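Extracellular solute-binding protein, family 5 (Chelativorans sp., PDB 6WM6) binds EDTA in the periplasm as a family 5 solute-binding protein, probably delivering it to an ABC transporter. Local coordinates at residues 375-378 against 379-383; 422-425 against 426-430; 513-516 against 517-521; 356-360 against 361-365. All blocks are in the same frame, centred on the assembly; numbering follows the deposited sequence.

Contact 1: residues 375-378 against 379-383; sequences GDVE and KAKGI
With CG anti to the backbone N (chi1 -168°), Asp376 sets its carboxylate beside Lys379, while Lys381, extended beyond CG, runs out between Val377 and Glu378. Asp376 is the N-cap of helix 377-386: Lys379 N donates to Asp376 OD1 at 3.1 Å, nearly straight at 162°, but meets the oxygen from well above the carboxylate plane. The same carboxylate rests on the start of the lysine side chain, Asp376 OD2 lying 3.4 Å from Lys379 CB, and the two side chains cross at about a right angle. Ala380 N then closes the first turn on Asp376 O (3.0 Å). Val377 CG1 packs on Lys381 CE at 3.8 Å, beside Pro431 and Leu432, and Lys381 NZ reaches Glu378 OE2 in a long salt bridge, also 3.8 Å. Helix 321-330 covers Asp376, Lys379 and Ala380. Replaced by an alanine, Asp376 could no longer accept from Lys379 N, and the first turn would probably fray. A negative charge at the N-cap faces the positive end of the helix dipole and is likely to be stabilised by it.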
# COMPACT_ATOMS: atom_id res chain seq x y z
N GLY A 375 25.20 -5.66 13.08
CA GLY A 375 26.46 -4.97 12.86
C GLY A 375 27.66 -5.79 13.28
O GLY A 375 28.69 -5.22 13.66
N ASP A 376 27.56 -7.11 13.20
CA ASP A 376 28.54 -8.01 13.81
C ASP A 376 29.48 -8.51 12.72
O ASP A 376 29.27 -9.57 12.12
CB ASP A 376 27.81 -9.16 14.50
CG ASP A 376 28.72 -9.99 15.39
OD1 ASP A 376 29.97 -9.90 15.23
OD2 ASP A 376 28.18 -10.73 16.23
N VAL A 377 30.53 -7.73 12.47
CA VAL A 377 31.46 -8.03 11.38
C VAL A 377 32.19 -9.35 11.63
O VAL A 377 32.39 -10.15 10.71
CB VAL A 377 32.44 -6.87 11.17
CG1 VAL A 377 33.59 -7.29 10.27
CG2 VAL A 377 31.71 -5.68 10.58
N GLU A 378 32.62 -9.59 12.87
CA GLU A 378 33.35 -10.83 13.14
C GLU A 378 32.48 -12.05 12.91
O GLU A 378 32.94 -13.06 12.35
CB GLU A 378 33.96 -10.80 14.54
CG GLU A 378 35.10 -9.78 14.68
CD GLU A 378 36.17 -9.92 13.60
OE1 GLU A 378 36.60 -11.07 13.33
OE2 GLU A 378 36.55 -8.89 13.00
N LYS A 379 31.20 -11.98 13.28
CA LYS A 379 30.31 -13.10 12.99
C LYS A 379 30.11 -13.25 11.48
O LYS A 379 30.12 -14.38 10.96
CB LYS A 379 28.97 -12.92 13.71
CG LYS A 379 28.00 -14.06 13.50
CD LYS A 379 26.72 -13.87 14.31
CE LYS A 379 26.02 -15.20 14.58
NZ LYS A 379 25.54 -15.87 13.33
N ALA A 380 29.92 -12.13 10.77
CA ALA A 380 29.76 -12.18 9.33
C ALA A 380 30.98 -12.80 8.66
O ALA A 380 30.86 -13.63 7.74
CB ALA A 380 29.52 -10.77 8.79
N LYS A 381 32.19 -12.41 9.10
CA LYS A 381 33.40 -13.00 8.54
C LYS A 381 33.45 -14.49 8.82
O LYS A 381 33.90 -15.27 7.97
CB LYS A 381 34.64 -12.31 9.12
CG LYS A 381 34.93 -10.95 8.55
CD LYS A 381 36.15 -10.34 9.24
CE LYS A 381 36.56 -9.02 8.63
NZ LYS A 381 37.70 -8.42 9.39
N GLY A 382 32.99 -14.92 10.00
CA GLY A 382 32.94 -16.34 10.30
C GLY A 382 32.02 -17.10 9.38
O GLY A 382 32.34 -18.19 8.91
N ILE A 383 30.84 -16.53 9.10
CA ILE A 383 29.91 -17.16 8.16
C ILE A 383 30.59 -17.35 6.81
O ILE A 383 30.48 -18.41 6.18
CB ILE A 383 28.63 -16.30 8.03
CG1 ILE A 383 27.86 -16.33 9.36
CG2 ILE A 383 27.77 -16.80 6.90
CD1 ILE A 383 26.77 -15.26 9.45

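Contact 2: residues 422-425 against 426-430; sequences ARLI and TGYIA
Successive i to i+4 bonds carry the backbone from Ala422 to Ile429, among them Tyr428 N to Leu424 O (3.0 Å), with the donor in the carbonyl plane. The same oxygen lies over the centre of the Tyr428 ring, 3.2 Å above its plane. A chi1 of -57° places Tyr428 CG beside its own backbone N and folds the ring back along the helix over the preceding turn. Leu424 and Tyr428 consequently lie side by side and point the same way, with Leu424 CB 3.9 Å from Tyr428 CZ and its CD2 near the phenol oxygen. Ile425 approaches the ring obliquely through its CA, 3.6 Å from Tyr428 CD2. At the far end of the ring, Tyr428 OH is hydrogen-bonded to Asp335 of helix 333-340, and Leu336 of that helix touches both Leu424 and Tyr428. A leucine in place of Tyr428 would probably leave Asp335 without its phenol partner and take the flat ring from over Leu424 O. On another flank Thr426 OG1, beside its own backbone N, lies 3.0 Å from Ala422 O, the acceptor of Thr426 N as well, and is hydrogen-bonded to Thr436 OG1. Ile429 CG1 approaches Ile425 O at 3.4 Å. Helix 416-429 is the connection of a beta-alpha-beta unit between the parallel strands 407-410 and 436-439, and Thr426 and Ile429 lie against the second strand.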
# COMPACT_ATOMS: atom_id res chain seq x y z
N ALA A 422 21.60 3.13 1.17
CA ALA A 422 22.46 2.39 0.26
C ALA A 422 23.93 2.71 0.53
O ALA A 422 24.79 1.82 0.49
CB ALA A 422 22.10 2.73 -1.19
N ARG A 423 24.23 3.98 0.81
CA ARG A 423 25.61 4.34 1.12
C ARG A 423 26.05 3.76 2.46
O ARG A 423 27.18 3.30 2.61
CB ARG A 423 25.76 5.86 1.12
CG ARG A 423 25.59 6.50 -0.25
CD ARG A 423 25.87 7.99 -0.19
NE ARG A 423 25.74 8.62 -1.50
CZ ARG A 423 26.70 8.66 -2.42
NH1 ARG A 423 26.48 9.27 -3.58
NH2 ARG A 423 27.88 8.10 -2.19
N LEU A 424 25.15 3.79 3.45
CA LEU A 424 25.50 3.20 4.74
C LEU A 424 25.75 1.70 4.63
O LEU A 424 26.70 1.17 5.23
CB LEU A 424 24.37 3.48 5.74
CG LEU A 424 24.28 4.95 6.15
CD1 LEU A 424 22.97 5.24 6.87
CD2 LEU A 424 25.48 5.29 7.02
N ILE A 425 24.92 1.00 3.86
CA ILE A 425 25.07 -0.44 3.69
C ILE A 425 26.39 -0.76 3.00
O ILE A 425 27.09 -1.71 3.37
CB ILE A 425 23.85 -1.02 2.94
CG1 ILE A 425 22.64 -0.98 3.87
CG2 ILE A 425 24.15 -2.42 2.45
CD1 ILE A 425 21.32 -1.15 3.16
N THR A 426 26.75 0.03 1.99
CA THR A 426 28.06 -0.11 1.36
C THR A 426 29.18 -0.07 2.40
O THR A 426 30.10 -0.89 2.36
CB THR A 426 28.24 1.00 0.33
OG1 THR A 426 27.30 0.80 -0.73
CG2 THR A 426 29.67 0.99 -0.24
N GLY A 427 29.09 0.87 3.34
CA GLY A 427 30.12 0.97 4.37
C GLY A 427 30.12 -0.19 5.34
O GLY A 427 31.18 -0.63 5.79
N TYR A 428 28.94 -0.71 5.68
CA TYR A 428 28.89 -1.82 6.62
C TYR A 428 29.55 -3.08 6.06
O TYR A 428 30.11 -3.88 6.83
CB TYR A 428 27.45 -2.19 7.00
CG TYR A 428 26.63 -1.08 7.60
CD1 TYR A 428 27.18 -0.13 8.46
CD2 TYR A 428 25.28 -0.96 7.29
CE1 TYR A 428 26.41 0.89 8.99
CE2 TYR A 428 24.52 0.04 7.82
CZ TYR A 428 25.07 0.97 8.66
OH TYR A 428 24.29 1.97 9.16
N ILE A 429 29.46 -3.30 4.75
CA ILE A 429 29.97 -4.53 4.15
C ILE A 429 31.37 -4.38 3.59
O ILE A 429 31.98 -5.39 3.20
CB ILE A 429 29.01 -5.13 3.10
CG1 ILE A 429 28.90 -4.24 1.88
CG2 ILE A 429 27.64 -5.34 3.74
CD1 ILE A 429 28.07 -4.87 0.77
N ALA A 430 31.91 -3.17 3.55
CA ALA A 430 33.27 -2.99 3.05
C ALA A 430 34.28 -3.81 3.85
O ALA A 430 35.20 -4.37 3.23
CB ALA A 430 33.63 -1.50 3.04

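Contact 3: residues 513-516 against 517-521; sequences EADE and LAMDY
Asp515 and Met519 stand one turn apart on helix 504-521, an alpha-helix whose i to i+4 backbone bonds run unbroken here, such as Met519 N to Asp515 O at 3.0 Å. Their side chains lie next to each other and point the same way, although they leave the backbone differently. Asp515 has CG anti to N (chi1 -159°), whereas Met519 has CG anti to its carbonyl carbon and then bends at both chi2 and chi3, carrying SD and CE away from the preceding turn. As a result the methionine touches that turn through CG, which sits 3.2 Å from Asp515 O and 4.2 Å from Asp515 OD1. The Met519 side chain also touches Val354, Arg366, Arg367 and Arg370. The buried Asp515 carboxylate is well satisfied: OD1 accepts from Val354 N, and OD2 is hydrogen-bonded to Ser353 OG while also pairing with Arg366. Glu516 is bent at chi2 (-81°), and its two oxygens form salt bridges with different arginines, OE1 with Arg370 and OE2 with Arg366. Asp520, one turn on, pairs with Arg370 through OD1, so that this guanidinium links two acids whose oxygens Glu516 OE1 and Asp520 OD1 are 5.6 Å apart; its charge probably offsets their mutual repulsion. On the side of the helix remote from Asp515, Leu517 faces helix 489-499, touching Ile491, and lays CG 3.5 Å from Glu513 O. The carboxylate of Asp520 folds back in a similar way, with Asp520 CG 3.2 Å from Glu516 O.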
# COMPACT_ATOMS: atom_id res chain seq x y z
N GLU A 513 5.04 -19.13 11.28
CA GLU A 513 5.98 -20.16 10.84
C GLU A 513 6.58 -19.82 9.48
O GLU A 513 7.77 -20.07 9.24
CB GLU A 513 5.30 -21.53 10.82
CG GLU A 513 6.28 -22.66 10.57
CD GLU A 513 5.63 -24.03 10.45
OE1 GLU A 513 4.39 -24.15 10.55
OE2 GLU A 513 6.39 -25.01 10.24
N ALA A 514 5.78 -19.26 8.58
CA ALA A 514 6.30 -18.86 7.28
C ALA A 514 7.26 -17.69 7.40
O ALA A 514 8.25 -17.63 6.69
CB ALA A 514 5.15 -18.50 6.34
N ASP A 515 6.99 -16.76 8.31
CA ASP A 515 7.91 -15.66 8.56
C ASP A 515 9.26 -16.18 9.02
O ASP A 515 10.31 -15.69 8.58
CB ASP A 515 7.28 -14.70 9.58
CG ASP A 515 7.86 -13.30 9.57
OD1 ASP A 515 8.48 -12.84 8.58
OD2 ASP A 515 7.67 -12.61 10.59
N GLU A 516 9.26 -17.18 9.91
CA GLU A 516 10.51 -17.78 10.37
C GLU A 516 11.28 -18.37 9.20
O GLU A 516 12.48 -18.13 9.04
CB GLU A 516 10.22 -18.86 11.43
CG GLU A 516 9.47 -18.38 12.68
CD GLU A 516 10.31 -17.71 13.73
OE1 GLU A 516 11.55 -17.71 13.63
OE2 GLU A 516 9.72 -17.17 14.71
N LEU A 517 10.61 -19.17 8.37
CA LEU A 517 11.28 -19.81 7.24
C LEU A 517 11.76 -18.77 6.23
O LEU A 517 12.83 -18.92 5.64
CB LEU A 517 10.34 -20.81 6.58
CG LEU A 517 9.96 -22.03 7.43
CD1 LEU A 517 8.88 -22.84 6.73
CD2 LEU A 517 11.17 -22.90 7.73
N ALA A 518 10.98 -17.74 5.98
CA ALA A 518 11.40 -16.71 5.04
C ALA A 518 12.64 -16.00 5.55
O ALA A 518 13.55 -15.69 4.78
CB ALA A 518 10.26 -15.73 4.83
N MET A 519 12.72 -15.72 6.85
CA MET A 519 13.91 -15.10 7.39
C MET A 519 15.10 -16.05 7.38
O MET A 519 16.23 -15.60 7.16
CB MET A 519 13.62 -14.57 8.78
CG MET A 519 12.61 -13.43 8.76
SD MET A 519 12.99 -12.10 7.58
CE MET A 519 14.51 -11.65 8.32
N ASP A 520 14.88 -17.36 7.57
CA ASP A 520 15.96 -18.31 7.44
C ASP A 520 16.63 -18.21 6.06
O ASP A 520 17.84 -18.41 5.93
CB ASP A 520 15.44 -19.75 7.61
CG ASP A 520 15.05 -20.10 9.03
OD1 ASP A 520 15.45 -19.39 9.99
OD2 ASP A 520 14.34 -21.12 9.18
N TYR A 521 15.84 -17.94 5.01
CA TYR A 521 16.34 -17.95 3.64
C TYR A 521 17.15 -16.69 3.31
O TYR A 521 17.94 -16.71 2.36
CB TYR A 521 15.14 -18.09 2.69
CG TYR A 521 15.47 -18.34 1.25
CD1 TYR A 521 16.06 -19.54 0.85
CD2 TYR A 521 15.17 -17.40 0.27
CE1 TYR A 521 16.36 -19.77 -0.51
CE2 TYR A 521 15.46 -17.63 -1.06
CZ TYR A 521 16.04 -18.80 -1.44
OH TYR A 521 16.34 -19.01 -2.78

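Contact 4: residues 356-360 against 361-365; sequences FLPNQ and AGYAD. With EDO (1,2-ethanediol), chain E.
The side chain of Tyr363 crosses the turn at Pro358, starting from a CB that lies 3.3 Å from Gln360 O and 3.4 Å from Leu357 O. A chi1 of 175° swings CG to the side opposite the backbone N and lays the ring over Pro358, whose CA sits above its centre, 3.6 Å from the centroid, in a CH-pi contact. CG meets this same CA and also nears Leu357 O; CD1 has Phe356 O at the ring edge, 3.4 Å away; CD2 comes near Pro358 O; CE1 has Phe356 O and Pro358 CA nearest, with Pro358 CG a little further off; CE2 and CZ also have Pro358 CA as their nearest neighbour. At the tip, OH is hydrogen-bonded to the backbone N of Gly352. Two beta turns shape the backbone beneath: type I from Leu357 to Gln360 and type II from Gln360 to Tyr363, the latter closed by Tyr363 N to Gln360 O (3.1 Å). Gly362, at positive phi, passes over the Phe356 ring with its CA 4.0 Å from the centroid, almost on the ring normal; a CB there would clash with Phe356 CZ. Phe356 packs on Leu511 and Asp515 of helix 504-521. Gln360, extended beyond CG, places OE1 where it accepts from Leu357 N at 2.9 Å, in plane and on a lone pair, while also bonded to Gln463. A 1,2-ethanediol, probably from crystallisation liquor, is weakly held by Asn359 ND2. The two successive beta turns are thus held by their backbone bonds, two CH-pi contacts and an amide oxygen that takes two donors.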
# COMPACT_ATOMS: atom_id res chain seq x y z
N PHE A 356 4.70 -9.07 9.03
CA PHE A 356 3.88 -8.32 9.98
C PHE A 356 4.56 -6.99 10.28
O PHE A 356 5.77 -6.94 10.52
CB PHE A 356 3.79 -9.07 11.32
CG PHE A 356 3.29 -10.49 11.20
CD1 PHE A 356 1.93 -10.76 11.03
CD2 PHE A 356 4.16 -11.55 11.29
CE1 PHE A 356 1.48 -12.07 10.96
CE2 PHE A 356 3.71 -12.86 11.21
CZ PHE A 356 2.37 -13.11 11.05
N LEU A 357 3.77 -5.92 10.31
CA LEU A 357 4.24 -4.65 10.86
C LEU A 357 4.38 -4.79 12.37
O LEU A 357 3.77 -5.67 12.99
CB LEU A 357 3.24 -3.55 10.54
CG LEU A 357 3.01 -3.23 9.06
CD1 LEU A 357 1.81 -2.27 8.94
CD2 LEU A 357 4.22 -2.63 8.40
N PRO A 358 5.15 -3.89 13.00
CA PRO A 358 5.37 -4.01 14.45
C PRO A 358 4.11 -3.99 15.28
O PRO A 358 4.13 -4.52 16.42
CB PRO A 358 6.28 -2.81 14.76
CG PRO A 358 7.08 -2.65 13.49
CD PRO A 358 6.07 -2.91 12.38
N ASN A 359 3.02 -3.41 14.79
CA ASN A 359 1.77 -3.36 15.55
C ASN A 359 0.79 -4.48 15.22
O ASN A 359 -0.30 -4.52 15.81
CB ASN A 359 1.08 -2.01 15.36
CG ASN A 359 0.64 -1.77 13.95
OD1 ASN A 359 1.43 -1.91 13.02
ND2 ASN A 359 -0.62 -1.37 13.77
N GLN A 360 1.11 -5.38 14.30
CA GLN A 360 0.19 -6.44 13.92
C GLN A 360 0.42 -7.69 14.74
O GLN A 360 1.55 -8.04 15.11
CB GLN A 360 0.33 -6.76 12.44
CG GLN A 360 -0.26 -5.69 11.53
CD GLN A 360 -0.10 -6.03 10.08
OE1 GLN A 360 1.02 -6.22 9.58
NE2 GLN A 360 -1.22 -6.09 9.36
N ALA A 361 -0.68 -8.41 15.00
CA ALA A 361 -0.58 -9.70 15.68
C ALA A 361 0.38 -10.62 14.92
O ALA A 361 0.39 -10.65 13.70
CB ALA A 361 -1.96 -10.36 15.74
N GLY A 362 1.20 -11.35 15.66
CA GLY A 362 2.19 -12.23 15.08
C GLY A 362 3.57 -11.61 14.95
O GLY A 362 4.54 -12.35 14.77
N TYR A 363 3.68 -10.30 15.08
CA TYR A 363 4.97 -9.65 14.89
C TYR A 363 5.98 -10.13 15.93
O TYR A 363 5.65 -10.30 17.10
CB TYR A 363 4.85 -8.11 15.03
CG TYR A 363 6.19 -7.47 14.95
CD1 TYR A 363 6.78 -7.25 13.72
CD2 TYR A 363 6.92 -7.14 16.10
CE1 TYR A 363 8.05 -6.72 13.63
CE2 TYR A 363 8.19 -6.61 16.02
CZ TYR A 363 8.75 -6.41 14.77
OH TYR A 363 10.03 -5.89 14.65
N ALA A 364 7.22 -10.32 15.48
CA ALA A 364 8.37 -10.52 16.36
C ALA A 364 9.60 -10.14 15.57
O ALA A 364 9.58 -10.11 14.34
CB ALA A 364 8.48 -11.98 16.84
N ASP A 365 10.70 -9.86 16.28
CA ASP A 365 11.98 -9.50 15.65
C ASP A 365 12.72 -10.78 15.24
O ASP A 365 13.71 -11.22 15.84
CB ASP A 365 12.83 -8.61 16.54
CG ASP A 365 14.09 -8.15 15.84
OD1 ASP A 365 14.19 -8.38 14.62
OD2 ASP A 365 14.96 -7.55 16.50
C1 EDO E . -0.50 0.05 10.38
O1 EDO E . -0.87 0.86 11.50
C2 EDO E . -0.00 0.98 9.27
O2 EDO E . -0.84 2.14 9.33

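How the contacts relate
Along the chain contact 4 comes first, followed by contacts 1, 2 and 3. Contacts 3 and 4 meet directly: Asp515 OD2 lies 3.7 Å from Phe356 CD2, and Arg366, just beyond the turns of contact 4, pairs with Asp515 and Glu516 while bonding Gly362 O. Contacts 1 and 2 form a second pair, with centres about 14 Å apart and nearest atoms about 4 Å apart; Ile331 serves both, bonded through its backbone to Gly375 and touching Ile425 and Tyr428. Between the pairs the shortest centre separation is about 21 Å, contact 1 to contact 3. The 1,2-ethanediol beside contact 4 probably comes from the crystallisation liquor and says nothing about where EDTA binds.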